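Side-chain contact in putative esterase Rv1847/MT1895 (Mycobacterium tuberculosis, PDB 3S4K), which probably hydrolyses acyl-CoA thioesters, possibly 1,4-dihydroxy-2-naphthoyl-CoA, as a PaaI-family thioesterase of hotdog fold: residues 122-125 and 126-130. Residues are numbered along the deposited sequence; the frame is centred on the assembly and turned at random.
Sequences ITDD and TDRVV
A type I beta turn from D124 to D127 with a G1 beta bulge, the 3:5 hairpin connection, joins strands 115-123 and 129-140, two neighbours in the antiparallel sheet of the hotdog fold. D127 N donates to D124 O at 3.0 Å, from 54° out of the carbonyl plane; D127 has a left-handed backbone conformation, and D124 N donates to R128 O, as the bulge requires. One carboxylate oxygen, D124 OD1, collects three further bonds from the residues that follow, the one from T126 N making an Asx turn. D124 OD1 is met by T126 OG1 at 2.8 Å on its syn side, by T126 N at 2.9 Å from above the carboxylate plane, and by R128 N at 3.0 Å, likewise out of plane. With chi1 at 70°, CG of D124 is set between its own backbone N and carbonyl carbon, which carries OD1 across the loop to these donors. Three bonds on a single oxygen should fix the rotation of the carboxylate, and the N-H groups probably favour its negative charge. The guanidinium of R128 makes no salt bridge with it: NH1 turns instead to T126 OG1 in a weak hydrogen bond, linking that hydroxyl to both side chains. Next comes the non-hydrogen-bonded pair T123 and V129, their CA atoms 4.3 Å apart and both side chains on one face of the sheet. On the other face I122 and V130 lie buried, both touching Y59, so the first strand residues below the turn pack against helix 56-75 while D125 to D127 are exposed. In one of two conformers of I122, its CG2 meets V130 CG2 at 3.6 Å, beside the bond from V130 N to I122 O, 2.9 Å long and 161° at the hydrogen.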
loop_
_atom_site.group_PDB
_atom_site.type_symbol
_atom_site.label_atom_id
_atom_site.label_comp_id
_atom_site.label_asym_id
_atom_site.label_seq_id
_atom_site.Cartn_x
_atom_site.Cartn_y
_atom_site.Cartn_z
ATOM N N ILE A 122 -5.832 0.978 -11.687
ATOM C CA ILE A 122 -4.566 1.438 -12.256
ATOM C C ILE A 122 -4.283 0.699 -13.554
ATOM O O ILE A 122 -4.279 -0.532 -13.576
ATOM C CB ILE A 122 -3.389 1.183 -11.305
ATOM C CG1 ILE A 122 -3.741 1.651 -9.889
ATOM C CG2 ILE A 122 -2.162 1.888 -11.810
ATOM C CD1 ILE A 122 -2.522 1.993 -9.047
ATOM N N THR A 123 -4.083 1.452 -14.636
ATOM C CA THR A 123 -3.764 0.905 -15.952
ATOM C C THR A 123 -2.378 1.340 -16.454
ATOM O O THR A 123 -1.836 2.372 -16.037
ATOM C CB THR A 123 -4.829 1.312 -17.005
ATOM O OG1 THR A 123 -5.085 2.726 -16.926
ATOM C CG2 THR A 123 -6.128 0.515 -16.789
ATOM N N ASP A 124 -1.806 0.561 -17.373
ATOM C CA ASP A 124 -0.519 0.899 -17.981
ATOM C C ASP A 124 -0.735 1.520 -19.367
ATOM O O ASP A 124 -1.875 1.785 -19.771
ATOM C CB ASP A 124 0.401 -0.330 -18.036
ATOM C CG ASP A 124 -0.060 -1.420 -19.044
ATOM O OD1 ASP A 124 -1.013 -1.226 -19.839
ATOM O OD2 ASP A 124 0.572 -2.510 -19.046
ATOM N N ASP A 125 0.348 1.767 -20.094
ATOM C CA ASP A 125 0.210 2.441 -21.400
ATOM C C ASP A 125 -0.353 1.594 -22.557
ATOM O O ASP A 125 -0.448 2.093 -23.687
ATOM C CB ASP A 125 1.498 3.179 -21.783
ATOM C CG ASP A 125 2.640 2.262 -22.148
ATOM O OD1 ASP A 125 2.422 1.040 -22.351
ATOM O OD2 ASP A 125 3.786 2.784 -22.246
ATOM N N THR A 126 -0.790 0.364 -22.269
ATOM C CA THR A 126 -1.554 -0.450 -23.223
ATOM C C THR A 126 -3.006 -0.694 -22.767
ATOM O O THR A 126 -3.720 -1.515 -23.344
ATOM C CB THR A 126 -0.861 -1.799 -23.484
ATOM O OG1 THR A 126 -0.827 -2.579 -22.274
ATOM C CG2 THR A 126 0.556 -1.574 -24.022
ATOM N N ASP A 127 -3.432 0.081 -21.764
ATOM C CA ASP A 127 -4.762 0.007 -21.155
ATOM C C ASP A 127 -5.019 -1.361 -20.571
ATOM O O ASP A 127 -6.158 -1.890 -20.613
ATOM C CB ASP A 127 -5.845 0.399 -22.177
ATOM C CG ASP A 127 -7.098 0.972 -21.536
ATOM O OD1 ASP A 127 -7.309 0.895 -20.316
ATOM O OD2 ASP A 127 -7.922 1.515 -22.298
ATOM N N ARG A 128 -3.964 -1.973 -20.023
ATOM C CA ARG A 128 -4.129 -3.185 -19.230
ATOM C C ARG A 128 -4.113 -2.818 -17.751
ATOM O O ARG A 128 -3.318 -1.976 -17.311
ATOM C CB ARG A 128 -3.023 -4.224 -19.535
ATOM C CG ARG A 128 -3.072 -4.745 -20.974
ATOM C CD ARG A 128 -2.125 -5.886 -21.214
ATOM N NE ARG A 128 -2.423 -6.579 -22.471
ATOM C CZ ARG A 128 -1.989 -6.201 -23.677
ATOM N NH1 ARG A 128 -1.246 -5.107 -23.825
ATOM N NH2 ARG A 128 -2.303 -6.918 -24.753
ATOM N N VAL A 129 -5.001 -3.451 -16.997
ATOM C CA VAL A 129 -5.049 -3.224 -15.560
ATOM C C VAL A 129 -3.835 -3.880 -14.913
ATOM O O VAL A 129 -3.568 -5.067 -15.124
ATOM C CB VAL A 129 -6.354 -3.770 -14.941
ATOM C CG1 VAL A 129 -6.355 -3.609 -13.429
ATOM C CG2 VAL A 129 -7.584 -3.055 -15.532
ATOM N N VAL A 130 -3.114 -3.088 -14.126
ATOM C CA VAL A 130 -1.971 -3.562 -13.340
ATOM C C VAL A 130 -2.306 -3.773 -11.866
ATOM O O VAL A 130 -1.734 -4.683 -11.240
ATOM C CB VAL A 130 -0.693 -2.661 -13.511
ATOM C CG1 VAL A 130 -0.180 -2.716 -14.949
ATOM C CG2 VAL A 130 -0.934 -1.234 -13.095
#